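PDB 3LY1: putative histidinol-phosphate aminotransferase from Erwinia carotovora atroseptica, which probably transfers amino groups between substrates with the help of bound pyridoxal 5'-phosphate, as histidinol-phosphate aminotransferases do. Local coordinates for residues A[183-188]-A[212-217]; A[270-275]-A[336-341]. All blocks are in the same frame, centred on the assembly; numbering follows the deposited sequence.

Contact 1: residues A[183-188]-A[212-217]; sequences AEFVND and SKIHAM. With PLP (pyridoxal-5'-phosphate), chain E; EDO (1,2-ethanediol), chain H.
Ile-214 packs against both Glu-184 and Phe-185, and these three side chains bury most of the surface in the contact. Its CD1 sits over one face of the Phe-185 ring, a CH-pi contact 4.1 Å from CD1 to the ring centroid and 27° off the ring normal. CG1 leaves anti to the backbone N (chi1 -169°), and an unstaggered chi2 of 99° then swings CD1 over the ring. CG2 packs on Glu-184 alone, 3.9 Å from its CB, while CD1 touches both neighbours. The ring's far end meets backbone, CZ lying 3.7 Å from Ile-214 CA, and at the ring edge CE2 is 4.0 Å from Lys-213 CB. Glu-184 lends its aliphatic part to this packing and bends at chi2; one water accepts from Ile-214 N (3.1 Å) and donates to Glu-184 OE1 (2.8 Å), while OE2 forms a salt bridge with Lys-209. Lys-213 sends its extended end away to the cofactor: NZ is hydrogen-bonded to the hydroxyl of Tyr-48 of the second subunit and lies 3.5 Å from PLP C4A, unjoined in this model. Ser-212 OG donates to phosphate oxygen O3P. Such a lysine-bearing loop marks fold-type I PLP enzymes, whose corresponding lysine forms the internal aldimine.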
loop_
_atom_site.group_PDB
_atom_site.type_symbol
_atom_site.label_atom_id
_atom_site.label_comp_id
_atom_site.label_asym_id
_atom_site.label_seq_id
_atom_site.Cartn_x
_atom_site.Cartn_y
_atom_site.Cartn_z
ATOM N N ALA A 183 7.247 12.760 15.849
ATOM C CA ALA A 183 8.462 13.414 16.374
ATOM C C ALA A 183 8.509 14.927 16.118
ATOM O O ALA A 183 9.018 15.662 16.943
ATOM C CB ALA A 183 9.716 12.756 15.829
ATOM N N GLU A 184 7.932 15.407 15.025
ATOM C CA GLU A 184 7.972 16.847 14.749
ATOM C C GLU A 184 7.166 17.740 15.713
ATOM O O GLU A 184 7.377 18.950 15.773
ATOM C CB GLU A 184 7.577 17.130 13.294
ATOM C CG GLU A 184 8.576 16.581 12.252
ATOM C CD GLU A 184 8.341 15.126 11.826
ATOM O OE1 GLU A 184 7.542 14.407 12.453
ATOM O OE2 GLU A 184 8.991 14.690 10.851
ATOM N N PHE A 185 6.264 17.153 16.479
ATOM C CA PHE A 185 5.491 17.884 17.477
ATOM C C PHE A 185 6.270 18.111 18.774
ATOM O O PHE A 185 5.813 18.872 19.627
ATOM C CB PHE A 185 4.226 17.096 17.816
ATOM C CG PHE A 185 3.246 16.990 16.690
ATOM C CD1 PHE A 185 2.544 18.094 16.256
ATOM C CD2 PHE A 185 2.973 15.769 16.108
ATOM C CE1 PHE A 185 1.622 17.994 15.224
ATOM C CE2 PHE A 185 2.062 15.652 15.088
ATOM C CZ PHE A 185 1.377 16.768 14.633
ATOM N N VAL A 186 7.407 17.419 18.946
ATOM C CA VAL A 186 8.069 17.332 20.252
ATOM C C VAL A 186 8.640 18.695 20.678
ATOM O O VAL A 186 9.202 19.424 19.861
ATOM C CB VAL A 186 9.205 16.258 20.282
ATOM C CG1 VAL A 186 10.010 16.410 21.567
ATOM C CG2 VAL A 186 8.634 14.777 20.160
ATOM N N ASN A 187 8.453 19.038 21.957
ATOM C CA ASN A 187 9.087 20.236 22.553
ATOM C C ASN A 187 10.224 19.873 23.516
ATOM O O ASN A 187 11.111 20.653 23.740
ATOM C CB ASN A 187 8.020 21.080 23.269
ATOM C CG ASN A 187 7.148 21.856 22.280
ATOM O OD1 ASN A 187 7.643 22.729 21.568
ATOM N ND2 ASN A 187 5.865 21.495 22.192
ATOM N N ASP A 188 10.187 18.683 24.085
ATOM C CA ASP A 188 11.165 18.279 25.105
ATOM C C ASP A 188 12.587 18.199 24.504
ATOM O O ASP A 188 12.815 17.425 23.581
ATOM C CB ASP A 188 10.733 16.919 25.654
ATOM C CG ASP A 188 11.430 16.533 26.943
ATOM O OD1 ASP A 188 12.616 16.863 27.100
ATOM O OD2 ASP A 188 10.773 15.852 27.785
ATOM N N SER A 212 1.578 11.167 7.768
ATOM C CA SER A 212 0.205 11.108 8.245
ATOM C C SER A 212 -0.082 12.112 9.389
ATOM O O SER A 212 -1.234 12.340 9.687
ATOM C CB SER A 212 -0.143 9.703 8.724
ATOM O OG SER A 212 -0.253 8.781 7.671
ATOM N N LYS A 213 0.943 12.687 10.020
ATOM C CA LYS A 213 0.747 13.450 11.274
ATOM C C LYS A 213 1.088 14.933 11.106
ATOM O O LYS A 213 0.222 15.686 10.689
ATOM C CB LYS A 213 1.467 12.781 12.441
ATOM C CG LYS A 213 1.197 11.246 12.572
ATOM C CD LYS A 213 -0.248 10.871 12.863
ATOM C CE LYS A 213 -0.487 9.367 12.862
ATOM N NZ LYS A 213 -1.914 9.014 13.163
ATOM N N ILE A 214 2.321 15.363 11.329
ATOM C CA ILE A 214 2.618 16.800 11.151
ATOM C C ILE A 214 2.213 17.258 9.736
ATOM O O ILE A 214 1.662 18.365 9.571
ATOM C CB ILE A 214 4.105 17.168 11.456
ATOM C CG1 ILE A 214 4.297 18.693 11.533
ATOM C CG2 ILE A 214 5.038 16.597 10.448
ATOM C CD1 ILE A 214 4.310 19.244 12.920
ATOM N N HIS A 215 2.462 16.407 8.727
ATOM C CA HIS A 215 2.172 16.762 7.344
ATOM C C HIS A 215 0.688 16.611 7.007
ATOM O O HIS A 215 0.278 16.936 5.913
ATOM C CB HIS A 215 3.018 15.929 6.361
ATOM C CG HIS A 215 4.479 16.297 6.334
ATOM N ND1 HIS A 215 4.978 17.266 5.502
ATOM C CD2 HIS A 215 5.537 15.812 7.028
ATOM C CE1 HIS A 215 6.284 17.359 5.676
ATOM N NE2 HIS A 215 6.648 16.492 6.599
ATOM N N ALA A 216 -0.112 16.078 7.919
ATOM C CA ALA A 216 -1.578 16.072 7.756
ATOM C C ALA A 216 -2.090 15.273 6.542
ATOM O O ALA A 216 -3.090 15.639 5.949
ATOM C CB ALA A 216 -2.124 17.535 7.710
HETATM N N MSE A 217 -1.450 14.153 6.221
HETATM C CA MSE A 217 -1.809 13.383 5.020
HETATM C C MSE A 217 -2.129 11.916 5.332
HETATM O O MSE A 217 -1.853 11.032 4.495
HETATM C CB MSE A 217 -0.656 13.449 4.010
HETATM C CG MSE A 217 -0.282 14.830 3.564
HETATM SE SE MSE A 217 1.407 14.949 2.439
HETATM C CE MSE A 217 1.181 13.439 1.615
HETATM N N1 PLP E . 3.145 4.493 14.255
HETATM C C2 PLP E . 2.418 5.080 15.270
HETATM C C2A PLP E . 3.078 5.275 16.613
HETATM C C3 PLP E . 1.093 5.438 15.021
HETATM O O3 PLP E . 0.371 5.999 16.025
HETATM C C4 PLP E . 0.525 5.198 13.750
HETATM C C4A PLP E . -0.859 5.696 13.422
HETATM O O4A PLP E . -1.728 5.405 14.227
HETATM C C5 PLP E . 1.277 4.590 12.738
HETATM C C6 PLP E . 2.594 4.233 13.033
HETATM C C5A PLP E . 0.714 4.296 11.365
HETATM O O4P PLP E . 0.307 5.460 10.622
HETATM P P PLP E . 0.391 5.494 9.028
HETATM O O1P PLP E . 0.186 4.142 8.422
HETATM O O2P PLP E . 1.771 6.052 8.796
HETATM O O3P PLP E . -0.706 6.489 8.687
HETATM C C1 EDO H . 8.959 13.461 6.330
HETATM O O1 EDO H . 9.274 13.057 7.657
HETATM C C2 EDO H . 10.068 14.372 5.831
HETATM O O2 EDO H . 9.814 15.679 6.332
HETATM O O HOH W 1 4.833 13.774 12.293
#

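Contact 2: residues A[270-275]-A[336-341]; sequences DVSRQI and QEMQWV
Ile-275 reaches across to the backbone of the neighbouring helix, its CG2 methyl resting 3.5 Å from Met-338 O and 3.6 Å from Gln-339 N. Of its two branches CG2 is the one aimed at the partner, because CG1 stands anti to the carbonyl carbon (chi1 -67°), and it also meets Met-338 CB at 4.1 Å. Gln-339, at the more exposed margin, bends at chi2 (65°) to lay OE1 3.8 Å from the same methyl, while its NE2 bonds Asp-343 one turn on. Earlier along the helices, Ser-272 CB lies 3.9 Å from CG of Met-338, a selenomethionine. A small serine suits this close approach: the axes of the two short segments come within 8.8 Å and run nearly parallel, 5° apart. The buried hydroxyl of Ser-272 bonds Gly-333 O, just ahead of helix 335-350, so a polar tie accompanies the apolar packing. CB of Arg-273 points away from the partner helix, and its guanidinium grips its own helix, NH1 meeting Asp-270 OD1 at 2.8 Å in the guanidinium plane, with NE and NH2 bonded to Ser-290 and Gly-292. Far from the cofactor, this is side-by-side helix packing between 259-283 and 335-350, consistent with the small domain of fold-type I aminotransferases.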
loop_
_atom_site.group_PDB
_atom_site.type_symbol
_atom_site.label_atom_id
_atom_site.label_comp_id
_atom_site.label_asym_id
_atom_site.label_seq_id
_atom_site.Cartn_x
_atom_site.Cartn_y
_atom_site.Cartn_z
ATOM N N ASP A 270 0.261 23.022 19.517
ATOM C CA ASP A 270 0.702 23.526 20.816
ATOM C C ASP A 270 -0.399 24.334 21.495
ATOM O O ASP A 270 -0.609 24.197 22.692
ATOM C CB ASP A 270 1.952 24.418 20.676
ATOM C CG ASP A 270 3.237 23.626 20.334
ATOM O OD1 ASP A 270 3.363 22.427 20.706
ATOM O OD2 ASP A 270 4.149 24.225 19.722
ATOM N N VAL A 271 -1.072 25.192 20.727
ATOM C CA VAL A 271 -2.174 25.975 21.251
ATOM C C VAL A 271 -3.305 25.047 21.738
ATOM O O VAL A 271 -3.840 25.260 22.816
ATOM C CB VAL A 271 -2.714 26.970 20.208
ATOM C CG1 VAL A 271 -3.978 27.697 20.754
ATOM C CG2 VAL A 271 -1.594 27.979 19.780
ATOM N N SER A 272 -3.675 24.055 20.922
ATOM C CA SER A 272 -4.743 23.140 21.277
ATOM C C SER A 272 -4.410 22.373 22.556
ATOM O O SER A 272 -5.285 22.175 23.400
ATOM C CB SER A 272 -5.039 22.162 20.142
ATOM O OG SER A 272 -5.657 22.865 19.071
ATOM N N ARG A 273 -3.145 21.939 22.684
ATOM C CA ARG A 273 -2.689 21.213 23.861
ATOM C C ARG A 273 -2.938 22.017 25.142
ATOM O O ARG A 273 -3.515 21.487 26.089
ATOM C CB ARG A 273 -1.196 20.892 23.782
ATOM C CG ARG A 273 -0.725 19.968 24.908
ATOM C CD ARG A 273 0.789 19.758 24.920
ATOM N NE ARG A 273 1.320 18.988 23.784
ATOM C CZ ARG A 273 2.034 19.501 22.781
ATOM N NH1 ARG A 273 2.294 20.796 22.705
ATOM N NH2 ARG A 273 2.476 18.712 21.824
ATOM N N GLN A 274 -2.506 23.273 25.161
ATOM C CA GLN A 274 -2.671 24.090 26.359
ATOM C C GLN A 274 -4.158 24.296 26.744
ATOM O O GLN A 274 -4.479 24.363 27.931
ATOM C CB GLN A 274 -1.917 25.413 26.208
ATOM C CG GLN A 274 -0.394 25.215 26.034
ATOM C CD GLN A 274 0.243 24.456 27.196
ATOM O OE1 GLN A 274 0.166 24.890 28.340
ATOM N NE2 GLN A 274 0.857 23.312 26.905
ATOM N N ILE A 275 -5.046 24.358 25.763
ATOM C CA ILE A 275 -6.469 24.464 26.069
ATOM C C ILE A 275 -6.981 23.233 26.807
ATOM O O ILE A 275 -7.705 23.347 27.789
ATOM C CB ILE A 275 -7.304 24.675 24.803
ATOM C CG1 ILE A 275 -6.978 26.052 24.230
ATOM C CG2 ILE A 275 -8.832 24.584 25.096
ATOM C CD1 ILE A 275 -7.550 26.278 22.829
ATOM N N GLN A 336 -10.328 25.861 18.309
ATOM C CA GLN A 336 -11.755 26.099 18.535
ATOM C C GLN A 336 -12.454 24.804 18.917
ATOM O O GLN A 336 -13.329 24.811 19.796
ATOM C CB GLN A 336 -12.435 26.731 17.331
ATOM C CG GLN A 336 -12.159 28.219 17.185
ATOM C CD GLN A 336 -12.634 28.735 15.853
ATOM O OE1 GLN A 336 -12.014 28.475 14.820
ATOM N NE2 GLN A 336 -13.745 29.451 15.859
ATOM N N GLU A 337 -12.056 23.673 18.325
ATOM C CA GLU A 337 -12.663 22.410 18.733
ATOM C C GLU A 337 -12.321 22.091 20.202
ATOM O O GLU A 337 -13.158 21.550 20.944
ATOM C CB GLU A 337 -12.249 21.258 17.814
ATOM C CG GLU A 337 -12.870 21.272 16.412
ATOM C CD GLU A 337 -12.274 20.195 15.490
ATOM O OE1 GLU A 337 -11.114 19.746 15.718
ATOM O OE2 GLU A 337 -12.974 19.801 14.531
HETATM N N MSE A 338 -11.085 22.365 20.612
HETATM C CA MSE A 338 -10.629 21.967 21.943
HETATM C C MSE A 338 -11.210 22.874 23.023
HETATM O O MSE A 338 -11.467 22.412 24.130
HETATM C CB MSE A 338 -9.095 21.911 22.034
HETATM C CG MSE A 338 -8.494 20.776 21.236
HETATM SE SE MSE A 338 -9.614 19.172 21.171
HETATM C CE MSE A 338 -9.523 18.582 23.042
ATOM N N GLN A 339 -11.423 24.154 22.699
ATOM C CA GLN A 339 -12.187 25.046 23.589
ATOM C C GLN A 339 -13.622 24.533 23.835
ATOM O O GLN A 339 -14.123 24.533 24.959
ATOM C CB GLN A 339 -12.238 26.480 23.064
ATOM C CG GLN A 339 -12.924 27.407 24.054
ATOM C CD GLN A 339 -12.139 27.531 25.357
ATOM O OE1 GLN A 339 -10.921 27.705 25.332
ATOM N NE2 GLN A 339 -12.833 27.423 26.497
ATOM N N TRP A 340 -14.285 24.093 22.785
ATOM C CA TRP A 340 -15.624 23.567 22.927
ATOM C C TRP A 340 -15.605 22.254 23.737
ATOM O O TRP A 340 -16.471 22.017 24.633
ATOM C CB TRP A 340 -16.222 23.342 21.544
ATOM C CG TRP A 340 -17.662 23.178 21.573
ATOM C CD1 TRP A 340 -18.611 24.170 21.470
ATOM C CD2 TRP A 340 -18.365 21.961 21.740
ATOM N NE1 TRP A 340 -19.862 23.619 21.551
ATOM C CE2 TRP A 340 -19.736 22.264 21.718
ATOM C CE3 TRP A 340 -17.969 20.637 21.903
ATOM C CZ2 TRP A 340 -20.725 21.281 21.866
ATOM C CZ3 TRP A 340 -18.956 19.650 22.044
ATOM C CH2 TRP A 340 -20.318 19.985 22.022
ATOM N N VAL A 341 -14.600 21.420 23.453
ATOM C CA VAL A 341 -14.484 20.158 24.179
ATOM C C VAL A 341 -14.190 20.418 25.666
ATOM O O VAL A 341 -14.832 19.796 26.539
ATOM C CB VAL A 341 -13.435 19.175 23.574
ATOM C CG1 VAL A 341 -13.225 17.959 24.496
ATOM C CG2 VAL A 341 -13.914 18.685 22.204
#

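Contact 1 and contact 2 have centres about 17 Å apart and follow one another along the chain, yet they touch directly. Asn-187 ND2, in segment 183-188, lies 3.1 Å from Asp-270 OD1 of contact 2, probably as a hydrogen bond. Helix 259-283 is the shared element: around Ile-262 and Ser-265 it meets the loop carrying the PLP lysine, after strand 205-210, Asn-269 touches Phe-185, and 270-275 then packs on helix 335-350. Contact 1 reaches the cofactor through Ser-212 and Lys-213, whereas contact 2 is remote from it. The helix therefore runs from the lysine-bearing loop at the PLP site to the packing on helix 335-350.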